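Local coordinates for protein ribonucleoside-diphosphate reductase (Sulfolobus acidocaldarius DSM 639, PDB 6QRZ) that belongs to the R2-like ligand-binding oxidases and carries a mixed manganese/iron cofactor in a ferritin-like helical bundle, probably for oxygen-dependent oxidation chemistry, at residues D99-I104 against V168-R173; N189-G194 against Q290-R295; K253-F258 against A294-I299. All blocks are in the same frame, centred on the assembly; numbering follows the deposited sequence.

Of the three contacts, interaction 2 lies nearest to the manganese/iron centre, with G194 about 8 Å from the bound iron. Interaction 1, its centre about 20 Å from that of interaction 2, has the side chain of L103 about 11 Å from the iron ion, and it also borders the second subunit. Interactions 2 and 3 share helix 281-301, residues A294 and R295 belonging to both, and their centres are about 8 Å apart. They merge where V292 CG1 packs on F258 CE2 at 3.5 Å. Interactions 1 and 3 have centres about 19 Å apart yet touch through V168 and Q257.

Interaction 1. Residues D99-I104 against V168-R173; sequences DITPLI and VMWKLR
M169 reaches from the end of helix 155-169 towards D99 and L103, at the junction where helix 100-109 begins. M169 CB lies 3.5 Å from D99 O, so the side chain starts out against the backbone of the facing segment. Next along the chain, M169 CG meets D99 CB at 3.7 Å. From there the chain folds at its second and third torsions (chi2 -53°, chi3 -65°) instead of extending, and this double bend brings the CE methyl back onto helix 100-109. M169 CE ends beside D99 O and 3.9 Å from L103 CB. Beyond it L103 and L172 run alongside each other in one direction, with their CD1 methyls in contact.

In this R2-type, ferritin-like bundle the contact joins the turn between helix 155-169 and helix 171-174 to the start of helix 100-109. P102 fills the angle of that turn. Its CB rests on M169 O and on L172 CB, while P102 CG lies over one face of the W170 indole, 3.6 Å from the centroid of the six-membered ring, in a CH-pi contact. The pyrrolidine stands roughly square to the indole.

At the edge of the same indole, W170 NE1 donates a weak, bent hydrogen bond to D99 OD1 (3.0 Å, 132° at the hydrogen), the carboxylate being turned almost perpendicular to the ring. The stronger partner of D99 OD1 is NE2 of H29 from the second subunit, so this oxygen is shared between W170 of its own chain and H29 of the other. On that interface T101 packs against I108 of the second subunit and W170 against S105 of the same neighbouring chain.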
# COMPACT_ATOMS: atom_id res chain seq x y z
N ASP A 99 2.05 10.23 4.66
CA ASP A 99 3.09 11.01 4.01
C ASP A 99 3.84 10.22 2.95
O ASP A 99 4.70 10.79 2.26
CB ASP A 99 4.08 11.55 5.05
CG ASP A 99 3.47 12.63 5.91
OD1 ASP A 99 2.59 13.37 5.42
OD2 ASP A 99 3.86 12.75 7.09
N ILE A 100 3.55 8.93 2.80
CA ILE A 100 4.18 8.12 1.77
C ILE A 100 3.61 8.43 0.39
O ILE A 100 4.22 8.08 -0.62
CB ILE A 100 4.01 6.63 2.11
CG1 ILE A 100 4.97 5.77 1.29
CG2 ILE A 100 2.57 6.20 1.87
CD1 ILE A 100 6.43 6.10 1.52
N THR A 101 2.45 9.09 0.33
CA THR A 101 1.79 9.32 -0.95
C THR A 101 2.61 10.16 -1.91
O THR A 101 2.70 9.79 -3.10
CB THR A 101 0.40 9.93 -0.70
OG1 THR A 101 -0.37 9.05 0.13
CG2 THR A 101 -0.33 10.15 -2.01
N PRO A 102 3.22 11.29 -1.52
CA PRO A 102 4.05 12.02 -2.48
C PRO A 102 5.26 11.24 -2.95
O PRO A 102 5.66 11.37 -4.11
CB PRO A 102 4.47 13.28 -1.71
CG PRO A 102 3.49 13.41 -0.61
CD PRO A 102 3.12 12.01 -0.24
N LEU A 103 5.85 10.41 -2.08
CA LEU A 103 7.00 9.61 -2.48
C LEU A 103 6.60 8.55 -3.49
O LEU A 103 7.37 8.23 -4.41
CB LEU A 103 7.65 8.99 -1.25
CG LEU A 103 8.93 8.18 -1.47
CD1 LEU A 103 9.97 9.01 -2.21
CD2 LEU A 103 9.47 7.68 -0.15
N ILE A 104 5.40 7.98 -3.35
CA ILE A 104 4.92 7.01 -4.33
C ILE A 104 4.61 7.71 -5.65
O ILE A 104 4.98 7.22 -6.72
CB ILE A 104 3.69 6.27 -3.78
CG1 ILE A 104 4.06 5.47 -2.53
CG2 ILE A 104 3.11 5.35 -4.84
CD1 ILE A 104 2.89 4.75 -1.89
N VAL A 168 8.36 18.27 4.07
CA VAL A 168 9.37 17.69 3.19
C VAL A 168 8.76 16.64 2.27
O VAL A 168 9.16 16.52 1.10
CB VAL A 168 10.53 17.11 4.03
CG1 VAL A 168 11.20 18.22 4.82
CG2 VAL A 168 10.02 16.03 4.96
N MET A 169 7.80 15.86 2.76
CA MET A 169 7.18 14.84 1.93
C MET A 169 6.28 15.47 0.88
O MET A 169 6.45 15.24 -0.33
CB MET A 169 6.39 13.85 2.79
CG MET A 169 7.23 13.09 3.81
SD MET A 169 8.66 12.25 3.09
CE MET A 169 7.86 11.03 2.06
N TRP A 170 5.32 16.29 1.31
CA TRP A 170 4.40 16.93 0.38
C TRP A 170 5.05 18.04 -0.44
O TRP A 170 4.36 18.64 -1.27
CB TRP A 170 3.18 17.46 1.14
CG TRP A 170 2.32 16.37 1.68
CD1 TRP A 170 2.34 15.86 2.95
CD2 TRP A 170 1.32 15.63 0.96
NE1 TRP A 170 1.41 14.85 3.07
CE2 TRP A 170 0.77 14.69 1.86
CE3 TRP A 170 0.84 15.67 -0.35
CZ2 TRP A 170 -0.24 13.80 1.49
CZ3 TRP A 170 -0.16 14.78 -0.72
CH2 TRP A 170 -0.69 13.87 0.20
N LYS A 171 6.34 18.32 -0.23
CA LYS A 171 7.07 19.15 -1.18
C LYS A 171 7.39 18.38 -2.45
O LYS A 171 7.64 18.99 -3.49
CB LYS A 171 8.36 19.67 -0.54
CG LYS A 171 9.00 20.84 -1.27
CD LYS A 171 10.25 21.31 -0.54
CE LYS A 171 10.90 22.48 -1.26
NZ LYS A 171 12.18 22.89 -0.60
N LEU A 172 7.39 17.04 -2.39
CA LEU A 172 7.57 16.24 -3.59
C LEU A 172 6.37 16.36 -4.53
O LEU A 172 6.52 16.19 -5.74
CB LEU A 172 7.79 14.77 -3.22
CG LEU A 172 8.98 14.46 -2.31
CD1 LEU A 172 8.98 12.99 -1.93
CD2 LEU A 172 10.28 14.82 -3.01
N ARG A 173 5.18 16.64 -3.98
CA ARG A 173 4.00 16.76 -4.82
C ARG A 173 4.11 17.96 -5.76
O ARG A 173 3.74 17.87 -6.93
CB ARG A 173 2.75 16.87 -3.95
CG ARG A 173 1.44 16.93 -4.74
CD ARG A 173 0.24 17.08 -3.82
NE ARG A 173 0.21 18.38 -3.15
CZ ARG A 173 -0.73 18.75 -2.29
NH1 ARG A 173 -1.73 17.93 -1.98
NH2 ARG A 173 -0.68 19.96 -1.73

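Interaction 2. Residues N189-G194 against Q290-R295; sequences NLYVEG and QLVNAR
The join between helix 178-190 and helix 192-211, with its wider pi-type turn at 192-194, is the fold element on which R295 and L291 of helix 281-301 come to rest. R295 reaches across to two backbone carbonyls. Its aliphatic part passes beside the first, with R295 CG 3.8 Å from L190 O, and a bend at the second torsion (chi2 -54°) then turns the rest of the chain towards G194. Because glycine carries no side chain, the guanidinium can settle directly beside the backbone there, with R295 NH2 3.3 Å from G194 CA. The same nitrogen donates a hydrogen bond to G194 O, which lies at the edge of the guanidinium and in its plane. The bond is fairly straight at 159° but long and therefore weak, R295 NH2 and G194 O being 3.4 Å apart.

G194 O also has hydrophobic company: L291 lies alongside, with L291 CD1 3.8 Å from G194 O. The carbonyl thus faces a charged group and a leucine from the same helix. At the other end of the contact V292 CG2 pushes against the edge of the Y191 ring, 4.1 Å from Y191 CE1, and the two side chains are set aslant. F258 of helix 247-261 packs on both Y191 and V292.

Within the 189-194 segment itself, N189 ND2 donates to E193 OE1, arriving from above the carboxylate plane, which probably helps to set the turn of this carboxylate. E193 in turn packs on the metal ligands E126, E228 and H231. A distorted helix stretch beside the metal centre, backed by an outer helix, is an arrangement in keeping with the R2-type branch of the ferritin-like superfamily.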
# COMPACT_ATOMS: atom_id res chain seq x y z
N ASN A 189 13.06 8.11 6.41
CA ASN A 189 13.66 6.80 6.57
C ASN A 189 14.94 6.81 7.40
O ASN A 189 15.28 5.79 8.00
CB ASN A 189 13.97 6.18 5.20
CG ASN A 189 12.71 5.85 4.42
OD1 ASN A 189 12.46 6.42 3.35
ND2 ASN A 189 11.92 4.93 4.94
N LEU A 190 15.65 7.93 7.44
CA LEU A 190 16.93 7.98 8.14
C LEU A 190 16.74 8.26 9.63
O LEU A 190 17.10 7.43 10.47
CB LEU A 190 17.84 9.04 7.51
CG LEU A 190 18.70 8.61 6.32
CD1 LEU A 190 17.86 8.39 5.07
CD2 LEU A 190 19.78 9.65 6.08
N TYR A 191 16.18 9.42 9.97
CA TYR A 191 16.06 9.81 11.36
C TYR A 191 14.79 9.27 12.01
O TYR A 191 14.83 8.81 13.16
CB TYR A 191 16.10 11.33 11.49
CG TYR A 191 16.02 11.83 12.91
CD1 TYR A 191 17.14 11.82 13.73
CD2 TYR A 191 14.83 12.31 13.44
CE1 TYR A 191 17.08 12.28 15.04
CE2 TYR A 191 14.75 12.77 14.74
CZ TYR A 191 15.88 12.75 15.54
OH TYR A 191 15.81 13.21 16.83
N VAL A 192 13.66 9.31 11.30
CA VAL A 192 12.40 8.87 11.88
C VAL A 192 12.39 7.36 12.08
O VAL A 192 12.01 6.86 13.14
CB VAL A 192 11.22 9.33 11.01
CG1 VAL A 192 9.93 8.63 11.43
CG2 VAL A 192 11.05 10.83 11.10
N GLU A 193 12.82 6.61 11.06
CA GLU A 193 12.77 5.16 11.09
C GLU A 193 14.09 4.52 11.52
O GLU A 193 14.07 3.49 12.21
CB GLU A 193 12.37 4.62 9.72
CG GLU A 193 10.94 4.94 9.34
CD GLU A 193 10.57 4.44 7.96
OE1 GLU A 193 11.45 3.92 7.25
OE2 GLU A 193 9.38 4.58 7.58
N GLY A 194 15.22 5.09 11.14
CA GLY A 194 16.50 4.50 11.47
C GLY A 194 17.04 4.91 12.82
O GLY A 194 17.81 4.17 13.44
N GLN A 290 24.08 7.32 18.79
CA GLN A 290 24.77 6.21 18.15
C GLN A 290 24.08 5.80 16.85
O GLN A 290 24.74 5.39 15.90
CB GLN A 290 24.85 5.03 19.11
CG GLN A 290 25.69 3.86 18.63
CD GLN A 290 25.84 2.79 19.70
OE1 GLN A 290 25.17 2.84 20.73
NE2 GLN A 290 26.72 1.83 19.46
N LEU A 291 22.75 5.91 16.81
CA LEU A 291 22.01 5.65 15.57
C LEU A 291 22.18 6.79 14.58
O LEU A 291 22.25 6.56 13.37
CB LEU A 291 20.53 5.42 15.88
CG LEU A 291 20.22 4.18 16.72
CD1 LEU A 291 18.76 4.18 17.15
CD2 LEU A 291 20.55 2.91 15.95
N VAL A 292 22.23 8.03 15.08
CA VAL A 292 22.55 9.17 14.21
C VAL A 292 23.93 8.98 13.60
O VAL A 292 24.13 9.19 12.40
CB VAL A 292 22.46 10.48 15.00
CG1 VAL A 292 23.32 11.56 14.36
CG2 VAL A 292 21.01 10.95 15.09
N ASN A 293 24.91 8.55 14.41
CA ASN A 293 26.23 8.23 13.88
C ASN A 293 26.17 7.02 12.96
O ASN A 293 26.94 6.94 12.00
CB ASN A 293 27.20 7.99 15.04
CG ASN A 293 28.64 7.88 14.58
OD1 ASN A 293 28.97 8.22 13.44
ND2 ASN A 293 29.51 7.43 15.47
N ALA A 294 25.27 6.08 13.23
CA ALA A 294 25.11 4.92 12.36
C ALA A 294 24.54 5.29 11.00
O ALA A 294 24.72 4.53 10.04
CB ALA A 294 24.23 3.87 13.03
N ARG A 295 23.85 6.42 10.89
CA ARG A 295 23.31 6.87 9.61
C ARG A 295 24.31 7.71 8.82
O ARG A 295 24.36 7.61 7.59
CB ARG A 295 22.02 7.66 9.83
CG ARG A 295 20.90 6.83 10.44
CD ARG A 295 20.65 5.57 9.63
NE ARG A 295 19.93 4.56 10.40
CZ ARG A 295 19.67 3.34 9.96
NH1 ARG A 295 20.07 2.97 8.75
NH2 ARG A 295 19.01 2.48 10.73

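Interaction 3. Residues K253-F258 against A294-I299; sequences KAIEQF and ARLTVI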
# COMPACT_ATOMS: atom_id res chain seq x y z
N LYS A 253 22.40 18.23 0.73
CA LYS A 253 21.03 18.38 1.19
C LYS A 253 20.65 17.28 2.17
O LYS A 253 19.90 17.52 3.13
CB LYS A 253 20.07 18.40 -0.00
CG LYS A 253 20.30 19.55 -0.97
CD LYS A 253 19.98 20.89 -0.32
CE LYS A 253 18.51 21.01 0.02
NZ LYS A 253 18.18 22.34 0.61
N ALA A 254 21.15 16.06 1.94
CA ALA A 254 20.84 14.96 2.85
C ALA A 254 21.49 15.16 4.21
O ALA A 254 20.96 14.67 5.22
CB ALA A 254 21.30 13.63 2.23
N ILE A 255 22.62 15.86 4.26
CA ILE A 255 23.28 16.14 5.53
C ILE A 255 22.72 17.40 6.18
O ILE A 255 22.54 17.45 7.40
CB ILE A 255 24.80 16.23 5.32
CG1 ILE A 255 25.37 14.87 4.90
CG2 ILE A 255 25.49 16.71 6.58
CD1 ILE A 255 25.17 13.79 5.93
N GLU A 256 22.45 18.44 5.38
CA GLU A 256 21.81 19.64 5.91
C GLU A 256 20.48 19.31 6.56
O GLU A 256 20.15 19.83 7.63
CB GLU A 256 21.62 20.67 4.80
CG GLU A 256 20.73 21.84 5.19
CD GLU A 256 20.34 22.70 4.00
OE1 GLU A 256 20.69 22.34 2.86
OE2 GLU A 256 19.67 23.74 4.21
N GLN A 257 19.69 18.44 5.93
CA GLN A 257 18.42 18.03 6.51
C GLN A 257 18.63 17.16 7.74
O GLN A 257 17.89 17.27 8.72
CB GLN A 257 17.57 17.30 5.47
CG GLN A 257 16.18 16.93 5.96
CD GLN A 257 15.31 18.14 6.22
OE1 GLN A 257 15.47 19.19 5.59
NE2 GLN A 257 14.38 18.01 7.16
N PHE A 258 19.65 16.30 7.71
CA PHE A 258 19.91 15.43 8.86
C PHE A 258 20.49 16.22 10.03
O PHE A 258 20.29 15.84 11.19
CB PHE A 258 20.85 14.30 8.46
CG PHE A 258 20.89 13.17 9.45
CD1 PHE A 258 19.81 12.31 9.58
CD2 PHE A 258 22.00 12.96 10.24
CE1 PHE A 258 19.85 11.27 10.48
CE2 PHE A 258 22.04 11.92 11.15
CZ PHE A 258 20.96 11.07 11.27
N ALA A 294 25.27 6.08 13.23
CA ALA A 294 25.11 4.92 12.36
C ALA A 294 24.54 5.29 11.00
O ALA A 294 24.72 4.53 10.04
CB ALA A 294 24.23 3.87 13.03
N ARG A 295 23.85 6.42 10.89
CA ARG A 295 23.31 6.87 9.61
C ARG A 295 24.31 7.71 8.82
O ARG A 295 24.36 7.61 7.59
CB ARG A 295 22.02 7.66 9.83
CG ARG A 295 20.90 6.83 10.44
CD ARG A 295 20.65 5.57 9.63
NE ARG A 295 19.93 4.56 10.40
CZ ARG A 295 19.67 3.34 9.96
NH1 ARG A 295 20.07 2.97 8.75
NH2 ARG A 295 19.01 2.48 10.73
N LEU A 296 25.10 8.53 9.51
CA LEU A 296 26.12 9.32 8.82
C LEU A 296 27.14 8.42 8.13
O LEU A 296 27.68 8.80 7.08
CB LEU A 296 26.82 10.26 9.80
CG LEU A 296 25.95 11.38 10.38
CD1 LEU A 296 26.77 12.24 11.33
CD2 LEU A 296 25.36 12.22 9.27
N THR A 297 27.41 7.25 8.69
CA THR A 297 28.35 6.32 8.07
C THR A 297 27.77 5.75 6.78
O THR A 297 28.43 5.75 5.73
CB THR A 297 28.73 5.20 9.03
OG1 THR A 297 27.54 4.51 9.44
CG2 THR A 297 29.43 5.76 10.26
N VAL A 298 26.54 5.25 6.84
CA VAL A 298 25.93 4.64 5.66
C VAL A 298 25.58 5.68 4.61
O VAL A 298 25.40 5.34 3.44
CB VAL A 298 24.68 3.82 6.07
CG1 VAL A 298 23.50 4.74 6.34
CG2 VAL A 298 24.35 2.78 5.01
N ILE A 299 25.47 6.96 4.99
CA ILE A 299 25.25 8.01 4.01
C ILE A 299 26.55 8.34 3.28
O ILE A 299 26.59 8.33 2.04
CB ILE A 299 24.66 9.27 4.69
CG1 ILE A 299 23.21 9.02 5.07
CG2 ILE A 299 24.78 10.47 3.77
CD1 ILE A 299 22.38 8.50 3.92
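F258 and L296 meet between two nearly antiparallel helix segments (173° between their directions, axes 11.6 Å apart at closest approach), and their relative orientation shapes this contact. F258 has CG anti to the backbone N (chi1 -165°), which sends its ring across the gap between the helices. The ring meets L296 aslant, with F258 CD2 3.6 Å from L296 CD2. Further out along the ring, F258 CZ touches R295 CB at 3.9 Å, CB being the arginine atom in contact here, while the rest of that chain leads away.

The same L296 methyl is shared: I255 approaches it at a slant, I255 CD1 to L296 CD2 at 3.7 Å. I255 CD1 also touches CG2 of I299, and the two isoleucines pass one another head to tail. I299 is in addition packed on L190 of helix 178-190 and on I239 and I243 of helix 215-245, which ties helix 281-301 to the bundle. With methyls, one arginine methylene and an aromatic ring doing the touching, the cohesion between the two segments is dispersive and hydrophobic, resting on the fit of shapes and not on directed polar bonds.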